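Local structure of Alr3699 protein (Nostoc sp., 4XSO) at residues Q248-V251 with K252-H255; D242-F245 with G246-D249; G181-I184 with N185-K188; R367-V370 with V371-N374. The protein is of unknown detailed function but belongs to the GT-B clan of glycosyltransferases, pairing two domains that are each built round a parallel beta sheet. All blocks are in the same frame, centred on the assembly; numbering follows the deposited sequence.

Contact 1. Residues Q248-V251 with K252-H255; sequences QDYV and KELH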
ATOM      1  N   GLN A 248     -26.758  12.740 -21.047  1.00 48.24           N
ATOM      2  CA  GLN A 248     -27.544  13.211 -22.211  1.00 46.92           C
ATOM      3  C   GLN A 248     -29.015  12.808 -22.260  1.00 39.76           C
ATOM      4  O   GLN A 248     -29.856  13.634 -22.597  1.00 47.60           O
ATOM      5  CB  GLN A 248     -26.813  12.861 -23.492  1.00 57.67           C
ATOM      6  CG  GLN A 248     -25.596  13.763 -23.642  1.00 61.46           C
ATOM      7  CD  GLN A 248     -25.921  15.247 -23.364  1.00 64.24           C
ATOM      8  OE1 GLN A 248     -25.338  15.882 -22.449  1.00 52.22           O
ATOM      9  NE2 GLN A 248     -26.865  15.803 -24.149  1.00 52.28           N
ATOM     10  N   ASP A 249     -29.380  11.578 -21.920  1.00 42.03           N
ATOM     11  CA  ASP A 249     -30.835  11.223 -21.880  1.00 42.07           C
ATOM     12  C   ASP A 249     -31.690  12.107 -20.967  1.00 45.27           C
ATOM     13  O   ASP A 249     -32.918  12.270 -21.188  1.00 37.40           O
ATOM     14  CB  ASP A 249     -31.056   9.783 -21.348  1.00 57.29           C
ATOM     15  CG  ASP A 249     -30.420   8.718 -22.207  1.00 61.45           C
ATOM     16  OD1 ASP A 249     -29.656   9.063 -23.118  1.00 68.80           O
ATOM     17  OD2 ASP A 249     -30.687   7.521 -21.948  1.00 68.95           O
ATOM     18  N   TYR A 250     -31.072  12.622 -19.889  1.00 42.89           N
ATOM     19  CA  TYR A 250     -31.808  13.482 -18.930  1.00 41.42           C
ATOM     20  C   TYR A 250     -32.136  14.837 -19.512  1.00 40.18           C
ATOM     21  O   TYR A 250     -33.217  15.353 -19.342  1.00 37.48           O
ATOM     22  CB  TYR A 250     -31.001  13.705 -17.651  1.00 43.18           C
ATOM     23  CG  TYR A 250     -31.761  14.416 -16.547  1.00 44.18           C
ATOM     24  CD1 TYR A 250     -32.891  13.834 -15.987  1.00 38.78           C
ATOM     25  CD2 TYR A 250     -31.329  15.647 -16.048  1.00 46.93           C
ATOM     26  CE1 TYR A 250     -33.580  14.454 -14.949  1.00 42.48           C
ATOM     27  CE2 TYR A 250     -32.038  16.305 -15.022  1.00 50.32           C
ATOM     28  CZ  TYR A 250     -33.172  15.722 -14.481  1.00 41.20           C
ATOM     29  OH  TYR A 250     -33.901  16.307 -13.444  1.00 36.23           O
ATOM     30  N   VAL A 251     -31.171  15.453 -20.153  1.00 49.53           N
ATOM     31  CA  VAL A 251     -31.427  16.736 -20.788  1.00 47.24           C
ATOM     32  C   VAL A 251     -32.539  16.673 -21.835  1.00 46.92           C
ATOM     33  O   VAL A 251     -33.456  17.495 -21.810  1.00 39.68           O
ATOM     34  CB  VAL A 251     -30.143  17.273 -21.396  1.00 50.52           C
ATOM     35  CG1 VAL A 251     -30.460  18.429 -22.325  1.00 57.44           C
ATOM     36  CG2 VAL A 251     -29.217  17.678 -20.259  1.00 51.57           C
ATOM     37  N   LYS A 252     -32.481  15.675 -22.715  1.00 51.05           N
ATOM     38  CA  LYS A 252     -33.627  15.304 -23.596  1.00 50.25           C
ATOM     39  C   LYS A 252     -34.956  15.152 -22.828  1.00 45.82           C
ATOM     40  O   LYS A 252     -35.973  15.700 -23.223  1.00 51.26           O
ATOM     41  CB  LYS A 252     -33.330  13.978 -24.324  1.00 56.89           C
ATOM     42  CG  LYS A 252     -34.343  13.586 -25.407  1.00 65.57           C
ATOM     43  CD  LYS A 252     -34.251  12.108 -25.783  1.00 67.54           C
ATOM     44  CE  LYS A 252     -34.961  11.250 -24.728  1.00 72.93           C
ATOM     45  NZ  LYS A 252     -34.239   9.977 -24.466  1.00 67.46           N
ATOM     46  N   GLU A 253     -34.933  14.431 -21.722  1.00 47.20           N
ATOM     47  CA  GLU A 253     -36.125  14.232 -20.894  1.00 48.81           C
ATOM     48  C   GLU A 253     -36.637  15.574 -20.320  1.00 44.49           C
ATOM     49  O   GLU A 253     -37.853  15.848 -20.312  1.00 39.36           O
ATOM     50  CB  GLU A 253     -35.824  13.185 -19.833  1.00 53.84           C
ATOM     51  CG  GLU A 253     -37.024  12.732 -18.997  1.00 64.82           C
ATOM     52  CD  GLU A 253     -36.904  13.115 -17.506  1.00 72.10           C
ATOM     53  OE1 GLU A 253     -37.592  14.091 -17.062  1.00 73.50           O
ATOM     54  OE2 GLU A 253     -36.103  12.444 -16.788  1.00 60.67           O
ATOM     55  N   LEU A 254     -35.734  16.470 -19.920  1.00 42.04           N
ATOM     56  CA  LEU A 254     -36.193  17.755 -19.361  1.00 38.00           C
ATOM     57  C   LEU A 254     -36.881  18.539 -20.420  1.00 36.30           C
ATOM     58  O   LEU A 254     -37.944  19.104 -20.179  1.00 37.30           O
ATOM     59  CB  LEU A 254     -35.041  18.657 -18.819  1.00 40.41           C
ATOM     60  CG  LEU A 254     -34.283  18.073 -17.658  1.00 44.38           C
ATOM     61  CD1 LEU A 254     -33.228  19.060 -17.189  1.00 44.65           C
ATOM     62  CD2 LEU A 254     -35.276  17.691 -16.559  1.00 43.74           C
ATOM     63  N   HIS A 255     -36.235  18.655 -21.572  1.00 34.30           N
ATOM     64  CA  HIS A 255     -36.821  19.417 -22.686  1.00 36.77           C
ATOM     65  C   HIS A 255     -38.215  18.923 -23.071  1.00 39.01           C
ATOM     66  O   HIS A 255     -39.133  19.724 -23.347  1.00 35.20           O
ATOM     67  CB  HIS A 255     -35.873  19.391 -23.893  1.00 38.91           C
ATOM     68  CG  HIS A 255     -34.688  20.325 -23.773  1.00 35.58           C
ATOM     69  ND1 HIS A 255     -34.828  21.683 -23.637  1.00 39.83           N
ATOM     70  CD2 HIS A 255     -33.366  20.113 -23.957  1.00 36.47           C
ATOM     71  CE1 HIS A 255     -33.645  22.274 -23.648  1.00 37.01           C
ATOM     72  NE2 HIS A 255     -32.735  21.341 -23.841  1.00 39.70           N
TER
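Leu254 rests on one face of the Tyr250 ring, with CD2 4.0 Å from the ring centroid and 28° off its normal, a CH-pi contact made one helical turn along. The isobutyl group is not centred: Leu254 CG is offset toward the rim, and Leu254 CD1 comes 3.7 Å from Tyr250 CE2, beyond the ring's outline. Glu253 comes to the same ring obliquely; its OE2 lies 3.6 Å from Tyr250 CD1, and the carboxylate stands almost perpendicular to the ring. The second flat group, the imidazole of His255, has Val251 O lying obliquely to it, while its CD2 packs 3.7 Å from Val251 CG1, the two side chains running alongside each other.

Tyr250 can meet Leu254 because its CG is anti to the backbone N (chi1 -172°), which swings the ring along the helix in the direction of later residues. Beneath the side chains run the i to i+4 bonds of a helix: Leu254 N gives to Tyr250 O at 2.8 Å and His255 N to Val251 O at 3.0 Å, whereas the first, from Lys252 N to Gln248 O, is weak. Asp249 and Lys252 have opposite charges on the outer surface, but their charged atoms do not touch.

The residue types follow the two sides of the helix. Tyr250 and Leu254 are buried against helix 221-228, where Tyr250 OH hydrogen-bonds His222 ND1, and His255 meets the ring of Phe269 on strand 267-271. Helix 248-260 is thus the crossover of the beta-alpha-beta unit between parallel strands 235-240 and 267-271.

Contact 2. Residues D242-F245 with G246-D249; sequences DALF and GEQD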
ATOM      1  N   ASP A 242     -24.669  23.218 -16.906  1.00 42.59           N
ATOM      2  CA  ASP A 242     -24.468  22.580 -18.163  1.00 50.76           C
ATOM      3  C   ASP A 242     -24.797  21.113 -18.011  1.00 42.64           C
ATOM      4  O   ASP A 242     -24.998  20.608 -16.920  1.00 47.73           O
ATOM      5  CB  ASP A 242     -23.054  22.866 -18.740  1.00 50.70           C
ATOM      6  CG  ASP A 242     -21.949  22.489 -17.802  1.00 57.85           C
ATOM      7  OD1 ASP A 242     -22.200  22.364 -16.598  1.00 61.35           O
ATOM      8  OD2 ASP A 242     -20.812  22.334 -18.264  1.00 70.53           O
ATOM      9  N   ALA A 243     -24.882  20.486 -19.166  1.00 54.72           N
ATOM     10  CA  ALA A 243     -25.127  19.081 -19.343  1.00 56.18           C
ATOM     11  C   ALA A 243     -23.768  18.424 -19.380  1.00 53.91           C
ATOM     12  O   ALA A 243     -22.754  19.053 -19.714  1.00 56.86           O
ATOM     13  CB  ALA A 243     -25.831  18.888 -20.685  1.00 53.36           C
ATOM     14  N   LEU A 244     -23.765  17.139 -19.119  1.00 51.56           N
ATOM     15  CA  LEU A 244     -22.545  16.376 -19.075  1.00 58.48           C
ATOM     16  C   LEU A 244     -22.711  15.086 -19.910  1.00 53.82           C
ATOM     17  O   LEU A 244     -23.856  14.634 -20.190  1.00 40.46           O
ATOM     18  CB  LEU A 244     -22.199  16.075 -17.608  1.00 71.93           C
ATOM     19  CG  LEU A 244     -23.318  15.399 -16.792  1.00 85.50           C
ATOM     20  CD1 LEU A 244     -22.937  13.941 -16.528  1.00 93.58           C
ATOM     21  CD2 LEU A 244     -23.631  16.102 -15.477  1.00 79.63           C
ATOM     22  N   PHE A 245     -21.553  14.535 -20.305  1.00 54.41           N
ATOM     23  CA  PHE A 245     -21.442  13.415 -21.229  1.00 53.60           C
ATOM     24  C   PHE A 245     -22.304  12.248 -20.748  1.00 56.28           C
ATOM     25  O   PHE A 245     -23.118  11.690 -21.508  1.00 50.64           O
ATOM     26  CB  PHE A 245     -19.973  13.014 -21.398  1.00 65.81           C
ATOM     27  CG  PHE A 245     -19.757  11.887 -22.381  1.00 75.40           C
ATOM     28  CD1 PHE A 245     -19.690  12.140 -23.760  1.00 83.42           C
ATOM     29  CD2 PHE A 245     -19.630  10.565 -21.942  1.00 77.02           C
ATOM     30  CE1 PHE A 245     -19.504  11.098 -24.677  1.00 79.44           C
ATOM     31  CE2 PHE A 245     -19.437   9.529 -22.854  1.00 79.03           C
ATOM     32  CZ  PHE A 245     -19.376   9.794 -24.223  1.00 76.80           C
ATOM     33  N   GLY A 246     -22.199  11.942 -19.461  1.00 56.28           N
ATOM     34  CA  GLY A 246     -22.970  10.855 -18.870  1.00 53.90           C
ATOM     35  C   GLY A 246     -24.479  11.009 -18.828  1.00 60.46           C
ATOM     36  O   GLY A 246     -25.196  10.013 -18.773  1.00 59.44           O
ATOM     37  N   GLU A 247     -25.002  12.234 -18.851  1.00 56.30           N
ATOM     38  CA  GLU A 247     -26.458  12.391 -18.670  1.00 51.48           C
ATOM     39  C   GLU A 247     -27.126  13.115 -19.821  1.00 50.59           C
ATOM     40  O   GLU A 247     -28.022  13.968 -19.611  1.00 42.99           O
ATOM     41  CB  GLU A 247     -26.789  13.124 -17.373  1.00 48.50           C
ATOM     42  CG  GLU A 247     -26.314  12.381 -16.138  1.00 57.21           C
ATOM     43  CD  GLU A 247     -26.990  11.029 -15.932  1.00 58.30           C
ATOM     44  OE1 GLU A 247     -28.032  10.736 -16.572  1.00 67.01           O
ATOM     45  OE2 GLU A 247     -26.458  10.254 -15.109  1.00 64.85           O
ATOM     46  N   GLN A 248     -26.758  12.740 -21.047  1.00 48.24           N
ATOM     47  CA  GLN A 248     -27.544  13.211 -22.211  1.00 46.92           C
ATOM     48  C   GLN A 248     -29.015  12.808 -22.260  1.00 39.76           C
ATOM     49  O   GLN A 248     -29.856  13.634 -22.597  1.00 47.60           O
ATOM     50  CB  GLN A 248     -26.813  12.861 -23.492  1.00 57.67           C
ATOM     51  CG  GLN A 248     -25.596  13.763 -23.642  1.00 61.46           C
ATOM     52  CD  GLN A 248     -25.921  15.247 -23.364  1.00 64.24           C
ATOM     53  OE1 GLN A 248     -25.338  15.882 -22.449  1.00 52.22           O
ATOM     54  NE2 GLN A 248     -26.865  15.803 -24.149  1.00 52.28           N
ATOM     55  N   ASP A 249     -29.380  11.578 -21.920  1.00 42.03           N
ATOM     56  CA  ASP A 249     -30.835  11.223 -21.880  1.00 42.07           C
ATOM     57  C   ASP A 249     -31.690  12.107 -20.967  1.00 45.27           C
ATOM     58  O   ASP A 249     -32.918  12.270 -21.188  1.00 37.40           O
ATOM     59  CB  ASP A 249     -31.056   9.783 -21.348  1.00 57.29           C
ATOM     60  CG  ASP A 249     -30.420   8.718 -22.207  1.00 61.45           C
ATOM     61  OD1 ASP A 249     -29.656   9.063 -23.118  1.00 68.80           O
ATOM     62  OD2 ASP A 249     -30.687   7.521 -21.948  1.00 68.95           O
TER
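Leu244 O accepts the amide of Glu247 at 3.0 Å, with an N-H...O angle of 148°, and so closes a type I beta turn through Phe245 and Gly246. The donor stands above the carbonyl plane, 54° out of it, as the tight curl of such a turn imposes. The amide end of Gln248 also comes close to this oxygen, but which of its two polar atoms faces Leu244 is uncertain.

Beside the turn, Leu244 and Glu247 run next to each other. Leu244 CG sits between its own backbone N and carbonyl carbon (chi1 54°), a setting that brings CD1 back over the chain to lie 3.7 Å from Glu247 CG and 3.5 Å from Glu247 N. Glycine suits position 246 because Leu244 CD1 lies tight against the point where a side chain there would begin. The methylenes of Glu247 supply the apolar surface here, while its bent chain carries the carboxylate away from the turn. Glu247 occupies the N-cap position of the helix that follows. The exposed Phe245 starts its side chain away from the turn.

Around the turn, Asp242 is tied by backbone hydrogen bonds to Leu215, Leu244 touches Arg214, and Glu247 packs on Pro217. The whole is a surface loop that leads from the end of strand 235-240 into helix 248-260.

Contact 3. Residues G181-I184 with N185-K188; sequences GFDI and NLYK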
ATOM      1  N   GLY A 181     -16.404  26.823   3.914  1.00 32.78           N
ATOM      2  CA  GLY A 181     -16.360  28.286   4.153  1.00 34.33           C
ATOM      3  C   GLY A 181     -16.493  29.014   2.819  1.00 33.87           C
ATOM      4  O   GLY A 181     -16.178  28.443   1.801  1.00 31.02           O
ATOM      5  N   PHE A 182     -16.933  30.261   2.881  1.00 33.32           N
ATOM      6  CA  PHE A 182     -17.193  31.130   1.738  1.00 31.99           C
ATOM      7  C   PHE A 182     -16.739  32.568   2.020  1.00 30.29           C
ATOM      8  O   PHE A 182     -16.924  33.062   3.114  1.00 27.99           O
ATOM      9  CB  PHE A 182     -18.709  31.142   1.460  1.00 31.05           C
ATOM     10  CG  PHE A 182     -19.251  29.783   1.167  1.00 31.79           C
ATOM     11  CD1 PHE A 182     -19.579  28.925   2.207  1.00 29.57           C
ATOM     12  CD2 PHE A 182     -19.416  29.350  -0.166  1.00 31.53           C
ATOM     13  CE1 PHE A 182     -20.004  27.614   1.946  1.00 35.31           C
ATOM     14  CE2 PHE A 182     -19.908  28.100  -0.409  1.00 33.98           C
ATOM     15  CZ  PHE A 182     -20.211  27.229   0.660  1.00 33.48           C
ATOM     16  N   ASP A 183     -16.228  33.260   1.006  1.00 29.47           N
ATOM     17  CA  ASP A 183     -15.940  34.682   1.143  1.00 31.63           C
ATOM     18  C   ASP A 183     -17.245  35.415   1.064  1.00 27.71           C
ATOM     19  O   ASP A 183     -17.812  35.490  -0.014  1.00 30.50           O
ATOM     20  CB  ASP A 183     -15.062  35.141   0.036  1.00 36.37           C
ATOM     21  CG  ASP A 183     -14.675  36.620   0.184  1.00 37.22           C
ATOM     22  OD1 ASP A 183     -15.278  37.422   0.919  1.00 36.64           O
ATOM     23  OD2 ASP A 183     -13.672  36.935  -0.408  1.00 48.59           O
ATOM     24  N   ILE A 184     -17.710  35.962   2.163  1.00 27.40           N
ATOM     25  CA  ILE A 184     -19.144  36.353   2.223  1.00 33.12           C
ATOM     26  C   ILE A 184     -19.481  37.557   1.356  1.00 32.44           C
ATOM     27  O   ILE A 184     -20.566  37.636   0.825  1.00 32.38           O
ATOM     28  CB  ILE A 184     -19.712  36.491   3.630  1.00 37.24           C
ATOM     29  CG1 ILE A 184     -19.203  37.764   4.334  1.00 40.48           C
ATOM     30  CG2 ILE A 184     -19.425  35.237   4.451  1.00 34.52           C
ATOM     31  CD1 ILE A 184     -19.611  37.887   5.787  1.00 41.26           C
ATOM     32  N   ASN A 185     -18.498  38.419   1.160  1.00 32.37           N
ATOM     33  CA  ASN A 185     -18.631  39.633   0.342  1.00 33.45           C
ATOM     34  C   ASN A 185     -18.702  39.372  -1.143  1.00 29.62           C
ATOM     35  O   ASN A 185     -19.342  40.137  -1.872  1.00 33.29           O
ATOM     36  CB  ASN A 185     -17.488  40.620   0.725  1.00 32.80           C
ATOM     37  CG  ASN A 185     -17.623  41.117   2.132  1.00 31.39           C
ATOM     38  OD1 ASN A 185     -18.710  41.165   2.718  1.00 35.77           O
ATOM     39  ND2 ASN A 185     -16.525  41.458   2.713  1.00 37.41           N
ATOM     40  N   LEU A 186     -18.236  38.200  -1.588  1.00 32.06           N
ATOM     41  CA  LEU A 186     -18.509  37.797  -2.945  1.00 34.54           C
ATOM     42  C   LEU A 186     -19.983  37.589  -3.241  1.00 29.52           C
ATOM     43  O   LEU A 186     -20.350  37.447  -4.387  1.00 33.18           O
ATOM     44  CB  LEU A 186     -17.760  36.548  -3.352  1.00 41.34           C
ATOM     45  CG  LEU A 186     -16.243  36.543  -3.182  1.00 47.33           C
ATOM     46  CD1 LEU A 186     -15.736  35.223  -3.779  1.00 48.60           C
ATOM     47  CD2 LEU A 186     -15.549  37.779  -3.752  1.00 49.96           C
ATOM     48  N   TYR A 187     -20.849  37.620  -2.257  1.00 29.94           N
ATOM     49  CA  TYR A 187     -22.219  37.230  -2.493  1.00 33.15           C
ATOM     50  C   TYR A 187     -23.141  38.454  -2.412  1.00 31.99           C
ATOM     51  O   TYR A 187     -24.358  38.336  -2.392  1.00 31.65           O
ATOM     52  CB  TYR A 187     -22.613  36.076  -1.557  1.00 31.09           C
ATOM     53  CG  TYR A 187     -21.827  34.845  -1.902  1.00 32.95           C
ATOM     54  CD1 TYR A 187     -22.255  33.964  -2.889  1.00 34.35           C
ATOM     55  CD2 TYR A 187     -20.588  34.564  -1.258  1.00 35.16           C
ATOM     56  CE1 TYR A 187     -21.495  32.843  -3.240  1.00 35.90           C
ATOM     57  CE2 TYR A 187     -19.846  33.437  -1.592  1.00 33.75           C
ATOM     58  CZ  TYR A 187     -20.304  32.566  -2.581  1.00 35.37           C
ATOM     59  OH  TYR A 187     -19.528  31.473  -2.942  1.00 35.16           O
ATOM     60  N   LYS A 188     -22.529  39.632  -2.386  1.00 33.74           N
ATOM     61  CA  LYS A 188     -23.282  40.880  -2.340  1.00 32.73           C
ATOM     62  C   LYS A 188     -23.355  41.448  -3.778  1.00 32.02           C
ATOM     63  O   LYS A 188     -22.334  41.539  -4.469  1.00 38.86           O
ATOM     64  CB  LYS A 188     -22.585  41.871  -1.415  1.00 36.23           C
ATOM     65  CG  LYS A 188     -22.559  41.366   0.013  1.00 37.33           C
ATOM     66  CD  LYS A 188     -21.663  42.197   0.889  1.00 43.78           C
ATOM     67  CE  LYS A 188     -22.249  42.297   2.292  1.00 47.38           C
ATOM     68  NZ  LYS A 188     -22.485  40.968   2.855  1.00 49.69           N
TER
HETATM   69  O   HOH W   1     -16.411  31.779  -1.477  1.00 35.09           O
HETATM   70  O   HOH W   2     -23.085  37.920   1.984  1.00 35.84           O
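Asp183 and the residues after it form a short 3-10 turn, opened by an Asx turn, in the loop between strand 175-177 and helix 191-201 that joins the two halves of this GT-B fold. Asp183 serves it twice: its backbone O accepts Leu186 N at 3.2 Å, and its side-chain OD1 accepts Asn185 N at 3.4 Å, a weak bond. The carboxylate gets there with CG turned opposite N (chi1 -177°). Aspartate suits the place, since its short acid can reach forward to the amide two residues on, as an Asx turn requires, and its CB also meets Leu186 CG at 3.7 Å.

Ile184 O has two donors: Tyr187 N at 3.1 Å, coming from above the carbonyl plane, and a water at 2.8 Å that in turn accepts weakly from Lys188 NZ. Lys188 N closes the next step on Asn185 O. Asp183 N gives to a second water at 2.9 Å, which makes a weak bond to Tyr187 OH. That hydroxyl also hydrogen-bonds Glu302 OE2 on helix 298-305, so the polar end of this buried residue has a partner, while the ring edge, near its plane, faces Asp183 O and Ile184 O.

Phe182 packs against Val301 and Leu305 of the same helix. At the edge of its ring, near the ring plane, Tyr187 OH stands 3.5 Å from Phe182 CD2.

Contact 4. Residues R367-V370 with V371-N374; sequences RFDV and VTIN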
ATOM      1  N   ARG A 367     -22.139  31.443  10.322  1.00 29.95           N
ATOM      2  CA  ARG A 367     -21.694  30.026  10.334  1.00 28.15           C
ATOM      3  C   ARG A 367     -20.693  29.594   9.290  1.00 28.73           C
ATOM      4  O   ARG A 367     -19.974  28.674   9.506  1.00 29.93           O
ATOM      5  CB  ARG A 367     -22.980  29.161  10.145  1.00 28.38           C
ATOM      6  CG  ARG A 367     -24.042  29.430  11.218  1.00 30.62           C
ATOM      7  CD  ARG A 367     -25.339  28.585  10.998  1.00 38.23           C
ATOM      8  NE  ARG A 367     -25.017  27.164  11.138  1.00 35.38           N
ATOM      9  CZ  ARG A 367     -25.774  26.144  10.728  1.00 37.74           C
ATOM     10  NH1 ARG A 367     -26.941  26.328  10.146  1.00 36.90           N
ATOM     11  NH2 ARG A 367     -25.326  24.904  10.901  1.00 36.90           N
ATOM     12  N   PHE A 368     -20.699  30.201   8.093  1.00 27.87           N
ATOM     13  CA  PHE A 368     -19.970  29.689   6.954  1.00 27.80           C
ATOM     14  C   PHE A 368     -18.922  30.683   6.390  1.00 28.29           C
ATOM     15  O   PHE A 368     -18.388  30.493   5.295  1.00 30.21           O
ATOM     16  CB  PHE A 368     -20.952  29.288   5.886  1.00 27.28           C
ATOM     17  CG  PHE A 368     -22.029  28.398   6.410  1.00 25.81           C
ATOM     18  CD1 PHE A 368     -21.717  27.158   6.931  1.00 26.10           C
ATOM     19  CD2 PHE A 368     -23.336  28.825   6.441  1.00 29.34           C
ATOM     20  CE1 PHE A 368     -22.755  26.337   7.420  1.00 32.85           C
ATOM     21  CE2 PHE A 368     -24.376  28.022   6.965  1.00 29.07           C
ATOM     22  CZ  PHE A 368     -24.095  26.802   7.431  1.00 28.66           C
ATOM     23  N   ASP A 369     -18.614  31.713   7.169  1.00 30.23           N
ATOM     24  CA  ASP A 369     -17.542  32.659   6.786  1.00 28.32           C
ATOM     25  C   ASP A 369     -16.213  31.910   6.701  1.00 26.97           C
ATOM     26  O   ASP A 369     -15.801  31.260   7.650  1.00 26.07           O
ATOM     27  CB  ASP A 369     -17.520  33.804   7.776  1.00 27.40           C
ATOM     28  CG  ASP A 369     -16.553  34.927   7.386  1.00 30.49           C
ATOM     29  OD1 ASP A 369     -15.693  34.747   6.511  1.00 34.22           O
ATOM     30  OD2 ASP A 369     -16.712  36.015   7.998  1.00 37.30           O
ATOM     31  N   VAL A 370     -15.606  31.942   5.533  1.00 28.91           N
ATOM     32  CA  VAL A 370     -14.312  31.317   5.322  1.00 31.19           C
ATOM     33  C   VAL A 370     -13.251  31.739   6.325  1.00 32.58           C
ATOM     34  O   VAL A 370     -12.404  30.908   6.635  1.00 28.74           O
ATOM     35  CB  VAL A 370     -13.793  31.484   3.877  1.00 32.53           C
ATOM     36  CG1 VAL A 370     -13.267  32.904   3.613  1.00 32.56           C
ATOM     37  CG2 VAL A 370     -12.736  30.414   3.575  1.00 36.20           C
ATOM     38  N   VAL A 371     -13.350  32.950   6.905  1.00 31.60           N
ATOM     39  CA  VAL A 371     -12.401  33.379   7.942  1.00 33.64           C
ATOM     40  C   VAL A 371     -12.548  32.561   9.182  1.00 31.54           C
ATOM     41  O   VAL A 371     -11.572  32.013   9.707  1.00 28.93           O
ATOM     42  CB  VAL A 371     -12.495  34.903   8.286  1.00 35.92           C
ATOM     43  CG1 VAL A 371     -11.522  35.274   9.400  1.00 39.61           C
ATOM     44  CG2 VAL A 371     -12.218  35.725   7.044  1.00 38.82           C
ATOM     45  N   THR A 372     -13.775  32.324   9.568  1.00 31.00           N
ATOM     46  CA  THR A 372     -14.038  31.521  10.721  1.00 32.21           C
ATOM     47  C   THR A 372     -13.697  30.057  10.478  1.00 31.89           C
ATOM     48  O   THR A 372     -13.043  29.415  11.347  1.00 30.55           O
ATOM     49  CB  THR A 372     -15.526  31.638  11.092  1.00 40.60           C
ATOM     50  OG1 THR A 372     -15.850  33.030  11.166  1.00 33.91           O
ATOM     51  CG2 THR A 372     -15.869  30.873  12.380  1.00 39.83           C
ATOM     52  N   ILE A 373     -14.111  29.541   9.315  1.00 30.42           N
ATOM     53  CA  ILE A 373     -13.826  28.143   8.968  1.00 30.71           C
ATOM     54  C   ILE A 373     -12.329  27.939   8.941  1.00 30.77           C
ATOM     55  O   ILE A 373     -11.859  26.942   9.453  1.00 28.40           O
ATOM     56  CB  ILE A 373     -14.465  27.755   7.627  1.00 28.01           C
ATOM     57  CG1 ILE A 373     -15.982  27.798   7.756  1.00 28.47           C
ATOM     58  CG2 ILE A 373     -13.951  26.477   7.020  1.00 26.99           C
ATOM     59  CD1 ILE A 373     -16.553  27.158   8.966  1.00 27.91           C
ATOM     60  N   ASN A 374     -11.578  28.828   8.281  1.00 26.85           N
ATOM     61  CA  ASN A 374     -10.102  28.643   8.238  1.00 28.18           C
ATOM     62  C   ASN A 374      -9.471  28.656   9.617  1.00 28.86           C
ATOM     63  O   ASN A 374      -8.545  27.879   9.852  1.00 28.48           O
ATOM     64  CB  ASN A 374      -9.410  29.693   7.380  1.00 32.40           C
ATOM     65  CG  ASN A 374      -9.563  29.442   5.928  1.00 31.89           C
ATOM     66  OD1 ASN A 374      -9.905  28.308   5.475  1.00 31.62           O
ATOM     67  ND2 ASN A 374      -9.333  30.501   5.154  1.00 32.25           N
TER
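Asp369 has a polyproline-like backbone (phi -62°, psi 121°) and directs its O at Ile373 N, 2.9 Å away in a nearly straight bond, with Asn374 N to Val370 O (2.8 Å) following one residue on. Its side chain is the N-cap: a chi1 of -173° sends the carboxylate alongside Val371, where OD1 accepts Val371 N at 3.0 Å from above the carboxylate plane. Aspartate fits because its short acid can accept an amide that the first helical turn leaves without a backbone partner, and its charge would probably be eased by the helix start.

The capping bond sits at the kink between helices 350-368 and 370-382; in the GT-B fold the chain's last helix characteristically crosses back to the N-terminal domain, and Ile373 on Ile178 and Asn374 on Pro31 are consistent with that.

Val370 and Asn374 lie side by side, Val370 CG2 3.8 Å from Asn374 ND2. Ile373 reaches back with CD1 to 3.8 Å from Arg367 O. Before the kink, Phe368 CZ stands 3.7 Å above the centre of the Arg367 guanidinium, whose NH1 bonds Glu320 O, and the Phe368 ring meets Tyr179 edge-to-face.

In the fold
Along the chain the order is contact 3, contact 2, contact 1, contact 4. Contacts 1 and 2 form one unit, with centres 8 Å apart: they share Gln248 and Asp249, and Val251 packs on Ala243 where loop 242-247 enters helix 248-260, beside the six-stranded parallel sheet. Contacts 3 and 4 form a second, with centres 10 Å apart, although about 180 residues separate them; Phe182 probably hydrogen-bonds through its backbone to Phe368 and Val370, which pins the interdomain loop to the kink before helix 370-382. The two units are far apart, contacts 1 and 4 lying on opposite sides of the chain's centre with centres about 38 Å apart. Contacts 3 and 4 lie where the chain passes between the domains.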